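Local structure of uncharacterized protein (Deinococcus radiodurans, 3M33) at residues Arg27-Pro32 / Tyr206-His211; Trp41-Leu46 / Gly67-Arg72; Gly102-Gly107 / Pro129-Pro134; Gly120-Ile125 / Val147-Glu152; Asp178-Gly183 / Lys188-Ala193. The protein is of unknown function but is probably a methyltransferase. One frame throughout, in Å; residues are numbered along the deposited sequence.

Contact 1. Residues Arg27-Pro32 / Tyr206-His211; sequences RVLSGP and YREERH. With SO4 (sulfate ion), chain I; SO4 (sulfate ion), chain E.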
# COMPACT_ATOMS: atom_id res chain seq x y z
N ARG A 27 -17.56 -0.11 -4.84
CA ARG A 27 -17.85 -1.04 -3.75
C ARG A 27 -18.35 -0.27 -2.54
O ARG A 27 -17.92 0.86 -2.30
CB ARG A 27 -16.60 -1.82 -3.38
CG ARG A 27 -15.44 -0.91 -2.92
CD ARG A 27 -14.15 -1.22 -3.65
NE ARG A 27 -13.05 -0.40 -3.16
CZ ARG A 27 -12.67 0.76 -3.69
NH1 ARG A 27 -13.28 1.24 -4.77
NH2 ARG A 27 -11.66 1.44 -3.15
N VAL A 28 -19.25 -0.89 -1.78
CA VAL A 28 -19.71 -0.34 -0.50
C VAL A 28 -19.32 -1.32 0.63
O VAL A 28 -19.63 -2.51 0.57
CB VAL A 28 -21.24 -0.18 -0.46
CG1 VAL A 28 -21.71 0.28 0.93
CG2 VAL A 28 -21.72 0.79 -1.53
N LEU A 29 -18.64 -0.81 1.65
CA LEU A 29 -18.26 -1.64 2.79
C LEU A 29 -19.46 -1.84 3.72
O LEU A 29 -20.15 -0.87 4.05
CB LEU A 29 -17.12 -0.97 3.57
CG LEU A 29 -15.81 -0.77 2.80
CD1 LEU A 29 -14.91 0.25 3.51
CD2 LEU A 29 -15.11 -2.09 2.62
N SER A 30 -19.71 -3.08 4.14
CA SER A 30 -20.73 -3.33 5.16
C SER A 30 -20.15 -3.20 6.56
O SER A 30 -20.88 -3.15 7.53
CB SER A 30 -21.34 -4.72 5.01
OG SER A 30 -22.37 -4.73 4.05
N GLY A 31 -18.83 -3.16 6.68
CA GLY A 31 -18.20 -2.96 7.98
C GLY A 31 -17.04 -1.96 7.89
O GLY A 31 -16.84 -1.37 6.84
N PRO A 32 -16.28 -1.77 8.98
CA PRO A 32 -15.19 -0.80 9.07
C PRO A 32 -14.13 -1.02 7.98
O PRO A 32 -13.80 -2.17 7.68
CB PRO A 32 -14.55 -1.08 10.43
CG PRO A 32 -15.59 -1.83 11.20
CD PRO A 32 -16.47 -2.53 10.23
N TYR A 206 -18.74 -9.91 -1.35
CA TYR A 206 -17.40 -10.49 -1.37
C TYR A 206 -16.67 -9.91 -0.15
O TYR A 206 -17.22 -9.06 0.57
CB TYR A 206 -16.66 -10.14 -2.68
CG TYR A 206 -16.24 -8.70 -2.78
CD1 TYR A 206 -14.93 -8.32 -2.47
CD2 TYR A 206 -17.14 -7.70 -3.15
CE1 TYR A 206 -14.53 -6.99 -2.54
CE2 TYR A 206 -16.75 -6.36 -3.22
CZ TYR A 206 -15.44 -6.02 -2.91
OH TYR A 206 -15.02 -4.70 -2.95
N ARG A 207 -15.45 -10.37 0.10
CA ARG A 207 -14.70 -9.88 1.26
C ARG A 207 -13.57 -8.97 0.82
O ARG A 207 -12.81 -9.31 -0.07
CB ARG A 207 -14.14 -11.04 2.07
CG ARG A 207 -15.19 -12.04 2.50
CD ARG A 207 -16.09 -11.45 3.57
NE ARG A 207 -15.62 -11.81 4.90
CZ ARG A 207 -16.34 -12.49 5.78
NH1 ARG A 207 -15.81 -12.79 6.96
NH2 ARG A 207 -17.58 -12.85 5.49
N GLU A 208 -13.47 -7.79 1.42
CA GLU A 208 -12.26 -7.01 1.25
C GLU A 208 -11.31 -7.48 2.35
O GLU A 208 -11.64 -7.41 3.52
CB GLU A 208 -12.57 -5.51 1.43
CG GLU A 208 -13.23 -4.85 0.22
CD GLU A 208 -12.23 -4.54 -0.89
OE1 GLU A 208 -11.00 -4.61 -0.63
OE2 GLU A 208 -12.66 -4.20 -2.02
N GLU A 209 -10.13 -7.95 1.97
CA GLU A 209 -9.23 -8.52 2.97
C GLU A 209 -7.86 -7.87 2.95
O GLU A 209 -7.37 -7.46 1.91
CB GLU A 209 -9.14 -10.05 2.78
CG GLU A 209 -10.51 -10.68 2.63
CD GLU A 209 -10.51 -12.19 2.76
OE1 GLU A 209 -9.71 -12.86 2.09
OE2 GLU A 209 -11.33 -12.71 3.55
N ARG A 210 -7.22 -7.77 4.12
CA ARG A 210 -5.92 -7.13 4.21
C ARG A 210 -5.00 -7.91 5.16
O ARG A 210 -5.47 -8.55 6.08
CB ARG A 210 -6.05 -5.69 4.71
CG ARG A 210 -6.97 -4.81 3.88
CD ARG A 210 -6.33 -4.33 2.56
NE ARG A 210 -7.20 -3.36 1.90
CZ ARG A 210 -8.24 -3.70 1.14
NH1 ARG A 210 -8.51 -4.99 0.95
NH2 ARG A 210 -9.03 -2.77 0.60
N HIS A 211 -3.70 -7.82 4.91
CA HIS A 211 -2.70 -8.46 5.75
C HIS A 211 -1.76 -7.38 6.27
O HIS A 211 -0.96 -6.85 5.51
CB HIS A 211 -1.90 -9.46 4.91
CG HIS A 211 -0.88 -10.24 5.68
ND1 HIS A 211 0.09 -11.00 5.06
CD2 HIS A 211 -0.69 -10.41 7.01
CE1 HIS A 211 0.83 -11.60 5.97
NE2 HIS A 211 0.39 -11.25 7.17
S SO4 I . -11.91 -0.68 0.05
O1 SO4 I . -11.15 0.47 0.54
O2 SO4 I . -11.27 -1.28 -1.11
O3 SO4 I . -12.00 -1.67 1.12
O4 SO4 I . -13.25 -0.25 -0.34
S SO4 E . -19.18 -13.84 1.04
O1 SO4 E . -18.35 -13.57 2.21
O2 SO4 E . -20.01 -12.68 0.75
O3 SO4 E . -18.34 -14.14 -0.12
O4 SO4 E . -20.06 -14.98 1.32
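The contact belongs to the edge of the sheet, where strand 28-29 and strand 204-216 lie on either side of strand 160-173, and Arg-27 reaches across to Tyr-206 and Glu-208. The phenol comes edge-on to the arginine chain, Tyr-206 OH lying 3.3 Å from Arg-27 CB. Tyr-206 OH also bonds Glu-208 OE2 at 2.6 Å, on the anti side of the carboxylate. Arg-27 NE and Glu-208 OE2 make a long salt bridge of 4.0 Å. In this mixed sheet, the centre of a Rossmann-like fold consistent with a methyltransferase, Glu-208 and Arg-210 stand on the same face of their strand. Arg-210 grips Glu-208 OE1 end-on with NH1 and NH2, each at 3.0 Å. A sulfate, probably from the crystallisation liquor, sits between the two arginines: Arg-27 NE gives its O2 a nearly straight bond (2.9 Å, 167°), and Arg-210 NH2 a weak one. Arg-27 NH1 turns instead to the carbonyl of Trp-25, while Arg-210 NE pairs with Glu-35.

Contact 2. Residues Trp41-Leu46 / Gly67-Arg72; sequences WLSRLL and GPQAAR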
# COMPACT_ATOMS: atom_id res chain seq x y z
N TRP A 41 -1.72 2.25 13.37
CA TRP A 41 -0.37 1.78 13.68
C TRP A 41 0.66 2.77 13.14
O TRP A 41 1.65 3.09 13.80
CB TRP A 41 -0.12 0.42 13.06
CG TRP A 41 -0.81 -0.72 13.75
CD1 TRP A 41 -1.71 -0.65 14.76
CD2 TRP A 41 -0.63 -2.12 13.46
NE1 TRP A 41 -2.11 -1.91 15.13
CE2 TRP A 41 -1.46 -2.83 14.35
CE3 TRP A 41 0.15 -2.83 12.54
CZ2 TRP A 41 -1.52 -4.23 14.35
CZ3 TRP A 41 0.08 -4.21 12.54
CH2 TRP A 41 -0.76 -4.90 13.43
N LEU A 42 0.43 3.26 11.92
CA LEU A 42 1.37 4.18 11.30
C LEU A 42 1.45 5.47 12.13
O LEU A 42 2.52 5.95 12.45
CB LEU A 42 0.93 4.48 9.87
CG LEU A 42 1.73 5.56 9.13
CD1 LEU A 42 3.24 5.30 9.23
CD2 LEU A 42 1.27 5.65 7.66
N SER A 43 0.29 6.00 12.49
CA SER A 43 0.24 7.21 13.27
C SER A 43 1.02 7.08 14.59
O SER A 43 1.74 8.00 14.98
CB SER A 43 -1.21 7.61 13.53
OG SER A 43 -1.23 8.74 14.36
N ARG A 44 0.88 5.94 15.28
CA ARG A 44 1.58 5.73 16.55
C ARG A 44 3.10 5.72 16.36
O ARG A 44 3.84 6.08 17.27
CB ARG A 44 1.16 4.40 17.22
CG ARG A 44 -0.28 4.33 17.70
CD ARG A 44 -0.58 2.95 18.31
NE ARG A 44 -0.03 2.81 19.66
CZ ARG A 44 1.11 2.20 19.98
NH1 ARG A 44 1.86 1.63 19.03
NH2 ARG A 44 1.50 2.15 21.24
N LEU A 45 3.56 5.29 15.19
CA LEU A 45 5.00 5.18 14.92
C LEU A 45 5.71 6.48 14.51
O LEU A 45 6.93 6.50 14.39
CB LEU A 45 5.23 4.13 13.84
CG LEU A 45 4.99 2.68 14.26
CD1 LEU A 45 4.59 1.86 13.04
CD2 LEU A 45 6.24 2.10 14.94
N LEU A 46 4.96 7.55 14.27
CA LEU A 46 5.57 8.77 13.74
C LEU A 46 5.87 9.79 14.84
O LEU A 46 4.98 10.13 15.62
CB LEU A 46 4.66 9.41 12.68
CG LEU A 46 4.43 8.55 11.43
CD1 LEU A 46 3.39 9.16 10.53
CD2 LEU A 46 5.74 8.39 10.69
N GLY A 67 3.19 12.61 6.30
CA GLY A 67 4.51 13.20 6.14
C GLY A 67 4.89 14.33 7.08
O GLY A 67 6.01 14.35 7.60
N PRO A 68 3.99 15.29 7.32
CA PRO A 68 4.39 16.40 8.19
C PRO A 68 4.64 15.98 9.64
O PRO A 68 5.23 16.75 10.39
CB PRO A 68 3.20 17.37 8.11
CG PRO A 68 2.52 17.04 6.81
CD PRO A 68 2.67 15.53 6.70
N GLN A 69 4.22 14.77 10.01
CA GLN A 69 4.34 14.33 11.40
C GLN A 69 5.73 13.77 11.65
O GLN A 69 6.14 13.60 12.80
CB GLN A 69 3.26 13.29 11.74
CG GLN A 69 2.03 13.88 12.39
CD GLN A 69 0.92 12.87 12.62
OE1 GLN A 69 0.28 12.85 13.68
NE2 GLN A 69 0.68 12.01 11.62
N ALA A 70 6.47 13.52 10.58
CA ALA A 70 7.83 12.96 10.67
C ALA A 70 8.92 14.03 10.51
O ALA A 70 8.65 15.14 10.05
CB ALA A 70 8.01 11.86 9.59
N ALA A 71 10.15 13.69 10.87
CA ALA A 71 11.28 14.59 10.67
C ALA A 71 11.56 14.72 9.18
O ALA A 71 11.89 15.79 8.69
CB ALA A 71 12.53 14.05 11.37
N ARG A 72 11.46 13.60 8.47
CA ARG A 72 11.67 13.56 7.03
C ARG A 72 10.83 12.42 6.45
O ARG A 72 10.78 11.34 7.03
CB ARG A 72 13.16 13.33 6.71
CG ARG A 72 13.48 13.27 5.22
CD ARG A 72 14.98 13.25 4.96
NE ARG A 72 15.28 13.22 3.52
CZ ARG A 72 15.70 12.15 2.87
NH1 ARG A 72 15.92 11.02 3.53
NH2 ARG A 72 15.94 12.21 1.56
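Ser-43, on the last turns of helix 36-45, is the first residue of the 41-46 segment to approach Gln-69. Its hydroxyl makes only a loose approach, Ser-43 OG lying 4.4 Å from Gln-69 OE1, and no hydrogen bond joins the two segments. The helix covers one face of the central sheet of a Rossmann-like fold, with Trp-41, Leu-42 and Leu-45 packed on Leu-139, and the 67-72 segment, which leads from helix 61-66 into strand 72-77, runs beside its C-terminal end. Leu-46, just past the helix, carries most of the contact. Its CG stands beside the backbone N (chi1 -63°), which carries the fork toward 67-72. There the two methyls take different partners: Leu-46 CD1 meets the amide nitrogen Gln-69 NE2 at 4.1 Å, and Leu-46 CD2 the methyl Ala-70 CB at 4.3 Å. The Gln-69 chain, extended beyond CG (chi2 175°), crosses the leucine at about a right angle, bringing NE2 to its CD1 methyl; Gln-69 is exposed. Beneath, Leu-46 and Ala-70 both rest on Val-52 of strand 51-55, and Leu-46 also touches Leu-114.

Contact 3. Residues Gly102-Gly107 / Pro129-Pro134; sequences GELPAG and PELAAP
Leu-104 and Leu-131 meet through their methyl groups. Leu-131 CD2 sits against both branches of the other leucine, 3.9 Å from Leu-104 CD2 and 4.0 Å from Leu-104 CD1, so that one methyl faces the fork of its partner. The two side chains approach at a slant. In Leu-104 the CG atom lies beside the backbone N and anti to the carbonyl carbon (chi1 -50°), which sends the fork toward the helix. Glu-130 borders this apolar pair: its OE2 comes within 4.4 Å of Leu-104 CG, a loose contact of a carboxylate with a hydrocarbon branch and no bond.

In the next shell Arg-127 ties the two sides together, its NE in a salt bridge with Glu-130 OE1, its NH1 bonded to the carbonyl of Gly-102 and its side chain against Leu-104. Leu-131, the buried member of the pair, leans on Val-124 as well, and its backbone bonds to Phe-112 of strand 112-118, as does that of Ala-133. The 102-107 connection between strands 94-97 and 112-118 thus lies against the short helix 128-131, which leads on toward strand 136-142: a loop-to-helix packing at the margin of a Rossmann-like alpha/beta fold, the type seen in class I methyltransferases and consistent with such a role here.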
# COMPACT_ATOMS: atom_id res chain seq x y z
N GLY A 102 18.53 -2.53 -8.21
CA GLY A 102 19.89 -2.04 -8.39
C GLY A 102 20.29 -1.12 -7.25
O GLY A 102 19.78 -1.26 -6.14
N GLU A 103 21.18 -0.18 -7.51
CA GLU A 103 21.66 0.70 -6.45
C GLU A 103 20.59 1.69 -5.99
O GLU A 103 19.68 2.03 -6.74
CB GLU A 103 22.93 1.43 -6.89
CG GLU A 103 24.17 0.54 -6.86
CD GLU A 103 25.38 1.17 -7.51
OE1 GLU A 103 25.37 2.40 -7.74
OE2 GLU A 103 26.35 0.43 -7.79
N LEU A 104 20.71 2.12 -4.74
CA LEU A 104 19.78 3.09 -4.19
C LEU A 104 19.93 4.41 -4.93
O LEU A 104 21.03 4.78 -5.33
CB LEU A 104 20.06 3.31 -2.71
CG LEU A 104 20.18 2.06 -1.84
CD1 LEU A 104 20.67 2.45 -0.45
CD2 LEU A 104 18.85 1.33 -1.78
N PRO A 105 18.82 5.13 -5.12
CA PRO A 105 18.87 6.46 -5.71
C PRO A 105 19.88 7.31 -4.97
O PRO A 105 19.95 7.24 -3.74
CB PRO A 105 17.47 7.00 -5.44
CG PRO A 105 16.62 5.80 -5.38
CD PRO A 105 17.45 4.73 -4.75
N ALA A 106 20.64 8.09 -5.71
CA ALA A 106 21.60 8.99 -5.09
C ALA A 106 20.83 9.99 -4.25
O ALA A 106 19.80 10.52 -4.69
CB ALA A 106 22.43 9.70 -6.16
N GLY A 107 21.30 10.23 -3.04
CA GLY A 107 20.66 11.20 -2.18
C GLY A 107 19.49 10.68 -1.36
O GLY A 107 18.84 11.45 -0.66
N PRO A 129 18.55 -4.29 5.29
CA PRO A 129 19.90 -4.14 5.84
C PRO A 129 20.61 -2.88 5.34
O PRO A 129 21.42 -2.32 6.07
CB PRO A 129 20.63 -5.40 5.34
CG PRO A 129 19.53 -6.42 5.16
CD PRO A 129 18.35 -5.60 4.65
N GLU A 130 20.31 -2.43 4.13
CA GLU A 130 20.94 -1.20 3.62
C GLU A 130 20.17 0.08 3.99
O GLU A 130 20.72 1.18 3.91
CB GLU A 130 21.10 -1.26 2.10
CG GLU A 130 21.72 -2.55 1.60
CD GLU A 130 21.40 -2.83 0.14
OE1 GLU A 130 20.83 -3.91 -0.14
OE2 GLU A 130 21.71 -1.96 -0.71
N LEU A 131 18.91 -0.07 4.38
CA LEU A 131 18.03 1.09 4.53
C LEU A 131 17.72 1.46 5.98
O LEU A 131 17.48 2.63 6.28
CB LEU A 131 16.71 0.85 3.79
CG LEU A 131 16.79 0.74 2.27
CD1 LEU A 131 15.45 0.36 1.72
CD2 LEU A 131 17.25 2.06 1.68
N ALA A 132 17.74 0.47 6.86
CA ALA A 132 17.24 0.66 8.22
C ALA A 132 18.29 1.06 9.26
O ALA A 132 19.36 0.45 9.34
CB ALA A 132 16.50 -0.60 8.69
N ALA A 133 17.97 2.07 10.05
CA ALA A 133 18.72 2.37 11.26
C ALA A 133 18.45 1.23 12.23
O ALA A 133 17.50 0.47 12.03
CB ALA A 133 18.26 3.68 11.85
N PRO A 134 19.29 1.09 13.28
CA PRO A 134 19.00 0.08 14.30
C PRO A 134 17.70 0.43 15.02
O PRO A 134 17.43 1.61 15.28
CB PRO A 134 20.18 0.22 15.28
CG PRO A 134 21.23 1.01 14.53
CD PRO A 134 20.47 1.91 13.61

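Contact 4. Residues Gly120-Ile125 / Val147-Glu152; sequences GPTSVI and VPEVPE. With SO4 (sulfate ion), chain G.
Thr-122 faces Val-150 across the contact, and its atoms divide between that valine and a sulfate ion. Thr-122 CB lies 3.7 Å from sulfate O1 and 4.1 Å from Val-150 CG2. At the branch, the methyl Thr-122 CG2 is placed anti to the carbonyl carbon and meets Val-150 CG2 at 3.8 Å, the two side chains crossing at about a right angle. The other tip, Thr-122 OG1, sits between the backbone N and the carbonyl carbon (chi1 69°), and from there bonds sulfate O1 at 3.1 Å. The same oxygen takes a nearly straight bond from Thr-122 N (2.7 Å, 167°). Ser-123 N holds the next sulfate oxygen, O3, at 2.9 Å; the approach of Ser-123 OG to it is very short and doubtful. The ion, probably from the crystallisation liquor, is gripped by two successive amides and the Thr-122 hydroxyl in the loop after strand 112-118, on the side of the Rossmann-like sheet where helix 149-156 also packs. Further along, Ile-125 extends its chain to the same valine: Ile-125 CD1 reaches Val-150 CG1 at 4.0 Å and lies 3.9 Å from Val-150 O. Tyr-140 touches both Thr-122 and Val-150, and Phe-138 backs Ile-125.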
# COMPACT_ATOMS: atom_id res chain seq x y z
N GLY A 120 2.27 -1.64 -1.48
CA GLY A 120 3.33 -1.30 -2.41
C GLY A 120 4.30 -2.44 -2.58
O GLY A 120 3.95 -3.59 -2.30
N PRO A 121 5.53 -2.14 -3.03
CA PRO A 121 6.58 -3.15 -3.24
C PRO A 121 6.89 -3.91 -1.96
O PRO A 121 6.82 -3.34 -0.86
CB PRO A 121 7.80 -2.30 -3.64
CG PRO A 121 7.21 -1.07 -4.26
CD PRO A 121 5.96 -0.79 -3.44
N THR A 122 7.19 -5.20 -2.08
CA THR A 122 7.62 -5.98 -0.93
C THR A 122 9.08 -6.38 -1.08
O THR A 122 9.69 -6.90 -0.15
CB THR A 122 6.77 -7.26 -0.70
OG1 THR A 122 7.03 -8.20 -1.75
CG2 THR A 122 5.28 -6.92 -0.67
N SER A 123 9.64 -6.14 -2.26
CA SER A 123 11.05 -6.44 -2.48
C SER A 123 11.92 -5.52 -1.64
O SER A 123 13.07 -5.84 -1.37
CB SER A 123 11.45 -6.32 -3.96
OG SER A 123 11.41 -4.97 -4.37
N VAL A 124 11.36 -4.38 -1.22
CA VAL A 124 12.13 -3.44 -0.42
C VAL A 124 12.59 -4.11 0.88
O VAL A 124 13.57 -3.70 1.48
CB VAL A 124 11.34 -2.16 -0.09
CG1 VAL A 124 10.10 -2.48 0.75
CG2 VAL A 124 12.22 -1.19 0.65
N ILE A 125 11.88 -5.16 1.30
CA ILE A 125 12.22 -5.89 2.52
C ILE A 125 13.65 -6.40 2.43
O ILE A 125 14.40 -6.36 3.40
CB ILE A 125 11.24 -7.06 2.77
CG1 ILE A 125 9.86 -6.52 3.16
CG2 ILE A 125 11.75 -7.99 3.88
CD1 ILE A 125 8.76 -7.57 3.18
N VAL A 147 -0.24 -12.38 2.54
CA VAL A 147 0.77 -12.16 1.51
C VAL A 147 2.05 -12.88 1.96
O VAL A 147 2.89 -12.30 2.64
CB VAL A 147 1.03 -10.65 1.27
CG1 VAL A 147 2.05 -10.45 0.16
CG2 VAL A 147 -0.27 -9.93 0.92
N PRO A 148 2.18 -14.17 1.61
CA PRO A 148 3.23 -15.05 2.14
C PRO A 148 4.65 -14.50 2.02
O PRO A 148 5.45 -14.73 2.92
CB PRO A 148 3.10 -16.32 1.28
CG PRO A 148 1.74 -16.30 0.74
CD PRO A 148 1.28 -14.86 0.67
N GLU A 149 4.95 -13.80 0.92
CA GLU A 149 6.31 -13.31 0.67
C GLU A 149 6.82 -12.36 1.74
O GLU A 149 8.03 -12.24 1.93
CB GLU A 149 6.41 -12.60 -0.67
CG GLU A 149 5.60 -13.23 -1.75
CD GLU A 149 4.27 -12.55 -1.88
OE1 GLU A 149 4.26 -11.36 -2.29
OE2 GLU A 149 3.24 -13.20 -1.57
N VAL A 150 5.91 -11.67 2.42
CA VAL A 150 6.35 -10.65 3.37
C VAL A 150 7.03 -11.29 4.58
O VAL A 150 8.19 -10.99 4.87
CB VAL A 150 5.19 -9.70 3.78
CG1 VAL A 150 5.51 -8.94 5.08
CG2 VAL A 150 4.89 -8.73 2.62
N PRO A 151 6.34 -12.21 5.27
CA PRO A 151 6.99 -12.96 6.35
C PRO A 151 8.24 -13.72 5.88
O PRO A 151 9.24 -13.70 6.59
CB PRO A 151 5.90 -13.93 6.82
CG PRO A 151 4.62 -13.22 6.48
CD PRO A 151 4.90 -12.52 5.17
N GLU A 152 8.18 -14.36 4.71
CA GLU A 152 9.35 -15.07 4.16
C GLU A 152 10.51 -14.12 3.95
O GLU A 152 11.66 -14.42 4.32
CB GLU A 152 9.01 -15.75 2.83
CG GLU A 152 7.93 -16.84 2.90
CD GLU A 152 7.40 -17.24 1.52
OE1 GLU A 152 7.87 -16.67 0.51
OE2 GLU A 152 6.52 -18.14 1.45
S SO4 G . 8.08 -5.93 -5.36
O1 SO4 G . 7.28 -6.60 -4.34
O2 SO4 G . 7.20 -5.33 -6.36
O3 SO4 G . 8.90 -4.88 -4.78
O4 SO4 G . 8.94 -6.93 -6.01

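Contact 5. Residues Asp178-Gly183 / Lys188-Ala193; sequences DWQMRG and KLARRA
With CG opposite its own backbone N (chi1 -172°) and the indole turned by chi2 -120°, Trp-179 swings the pyrrole part of its ring beside Ala-190. The methyl Ala-190 CB lies 3.6 Å from Trp-179 CD1, approaching the ring obliquely, and 3.7 Å from Gln-180 CA, so it rests against the helix backbone as well as the indole. Two waters stitch the same surfaces together. The first lies in the indole plane and accepts from Trp-179 NE1 at 3.1 Å and from Arg-191 N; the second donates to Gln-180 O at 3.0 Å and accepts from Ala-190 N. This is the connection between two consecutive helices, lying outside the central sheet: the chain leaves helix 176-186, doubles back in extended form along its last turns, and enters helix 192-198 with Arg-191 at the N-cap position. Near the turn Lys-188 N gives Gly-183 O a weak, bent bond (2.9 Å, 125°). Gly-183 is buried here and closely approached by the returning chain, its CA 4.4 Å from Ala-190 N. Trp-179 also packs on Met-204 and Ala-173 of the long strands, and Arg-192 makes a cation-pi contact with Trp-176.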
# COMPACT_ATOMS: atom_id res chain seq x y z
N ASP A 178 -19.49 -3.66 -12.14
CA ASP A 178 -18.52 -3.61 -11.06
C ASP A 178 -18.01 -5.02 -10.72
O ASP A 178 -16.82 -5.21 -10.48
CB ASP A 178 -19.13 -2.95 -9.83
CG ASP A 178 -19.37 -1.47 -10.05
OD1 ASP A 178 -18.39 -0.76 -10.37
OD2 ASP A 178 -20.53 -1.02 -9.90
N TRP A 179 -18.92 -5.99 -10.71
CA TRP A 179 -18.53 -7.37 -10.45
C TRP A 179 -17.54 -7.86 -11.49
O TRP A 179 -16.56 -8.53 -11.16
CB TRP A 179 -19.75 -8.29 -10.41
CG TRP A 179 -19.41 -9.68 -9.95
CD1 TRP A 179 -19.59 -10.83 -10.65
CD2 TRP A 179 -18.83 -10.05 -8.70
NE1 TRP A 179 -19.16 -11.90 -9.91
CE2 TRP A 179 -18.69 -11.45 -8.71
CE3 TRP A 179 -18.41 -9.33 -7.57
CZ2 TRP A 179 -18.16 -12.16 -7.63
CZ3 TRP A 179 -17.88 -10.03 -6.50
CH2 TRP A 179 -17.76 -11.43 -6.53
N GLN A 180 -17.82 -7.52 -12.75
CA GLN A 180 -16.97 -7.89 -13.89
C GLN A 180 -15.59 -7.30 -13.76
O GLN A 180 -14.59 -7.97 -14.00
CB GLN A 180 -17.52 -7.32 -15.20
CG GLN A 180 -18.74 -7.98 -15.77
CD GLN A 180 -19.03 -7.48 -17.18
OE1 GLN A 180 -19.80 -8.08 -17.92
NE2 GLN A 180 -18.38 -6.38 -17.56
N MSE A 181 -15.55 -6.01 -13.43
CA MSE A 181 -14.29 -5.29 -13.28
C MSE A 181 -13.44 -5.90 -12.17
O MSE A 181 -12.23 -6.04 -12.32
CB MSE A 181 -14.54 -3.81 -13.02
CG MSE A 181 -13.29 -2.97 -13.10
SE MSE A 181 -13.70 -1.09 -12.80
CE MSE A 181 -15.30 -0.96 -13.94
N ARG A 182 -14.07 -6.29 -11.06
CA ARG A 182 -13.35 -7.01 -10.01
C ARG A 182 -12.78 -8.33 -10.53
O ARG A 182 -11.64 -8.67 -10.23
CB ARG A 182 -14.25 -7.28 -8.81
CG ARG A 182 -13.61 -8.21 -7.78
CD ARG A 182 -14.50 -8.38 -6.55
NE ARG A 182 -13.86 -9.21 -5.53
CZ ARG A 182 -13.89 -10.54 -5.54
NH1 ARG A 182 -14.52 -11.20 -6.51
NH2 ARG A 182 -13.30 -11.22 -4.57
N GLY A 183 -13.58 -9.05 -11.30
CA GLY A 183 -13.18 -10.31 -11.90
C GLY A 183 -11.90 -10.16 -12.72
O GLY A 183 -11.00 -11.00 -12.66
N LYS A 188 -10.02 -13.70 -12.20
CA LYS A 188 -11.08 -14.70 -12.20
C LYS A 188 -12.26 -14.11 -12.95
O LYS A 188 -12.92 -13.19 -12.44
CB LYS A 188 -11.53 -15.08 -10.78
CG LYS A 188 -10.44 -15.14 -9.71
CD LYS A 188 -9.56 -16.38 -9.82
CE LYS A 188 -8.56 -16.44 -8.65
NZ LYS A 188 -7.45 -17.42 -8.87
N LEU A 189 -12.53 -14.63 -14.14
CA LEU A 189 -13.62 -14.14 -14.98
C LEU A 189 -14.98 -14.18 -14.27
O LEU A 189 -15.41 -15.21 -13.75
CB LEU A 189 -13.69 -14.96 -16.27
CG LEU A 189 -14.76 -14.53 -17.28
CD1 LEU A 189 -14.52 -13.10 -17.73
CD2 LEU A 189 -14.76 -15.48 -18.48
N ALA A 190 -15.66 -13.04 -14.24
CA ALA A 190 -16.99 -12.99 -13.66
C ALA A 190 -18.00 -13.66 -14.60
O ALA A 190 -17.93 -13.50 -15.82
CB ALA A 190 -17.39 -11.57 -13.42
N ARG A 191 -18.95 -14.39 -14.03
CA ARG A 191 -19.95 -15.06 -14.84
C ARG A 191 -21.36 -14.62 -14.46
O ARG A 191 -21.73 -14.64 -13.29
CB ARG A 191 -19.81 -16.57 -14.74
CG ARG A 191 -19.15 -17.05 -13.46
CD ARG A 191 -18.11 -18.11 -13.76
NE ARG A 191 -18.37 -19.35 -13.04
CZ ARG A 191 -17.67 -20.47 -13.21
NH1 ARG A 191 -16.68 -20.50 -14.08
NH2 ARG A 191 -17.97 -21.55 -12.51
N ARG A 192 -22.14 -14.23 -15.46
CA ARG A 192 -23.50 -13.75 -15.25
C ARG A 192 -24.33 -14.71 -14.39
O ARG A 192 -25.20 -14.28 -13.64
CB ARG A 192 -24.19 -13.48 -16.59
CG ARG A 192 -25.61 -12.97 -16.46
CD ARG A 192 -25.70 -11.82 -15.46
NE ARG A 192 -25.60 -10.50 -16.08
CZ ARG A 192 -26.48 -9.52 -15.89
NH1 ARG A 192 -26.31 -8.34 -16.48
NH2 ARG A 192 -27.54 -9.72 -15.11
N ALA A 193 -24.03 -16.00 -14.49
CA ALA A 193 -24.72 -17.01 -13.69
C ALA A 193 -24.63 -16.72 -12.20
O ALA A 193 -25.64 -16.70 -11.51
CB ALA A 193 -24.17 -18.39 -13.99
O HOH W 1 -18.59 -14.77 -10.86
O HOH W 2 -14.71 -10.72 -15.08

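Contact 1 joins residues from near the two chain ends, and the other four fall between its segments in sequence. Contact 2 closes first, contacts 3 and 4 interleave, and contact 5 follows. Contact 1 lies in one mixed sheet; contacts 2 and 4 place helices on it, and contacts 3 and 5 lie at its far margins. Contacts 1 and 5 share one end of the molecule, centres about 17 Å apart; contact 3 lies across the chain's centre, its centre about 42 Å from that of contact 5. His-211 joins contact 1 to contact 4 through Val-147, and Leu-131 against Val-124 joins contact 3 to contact 4. Strand 204-216 runs from the outlying helices into the probable methyltransferase core.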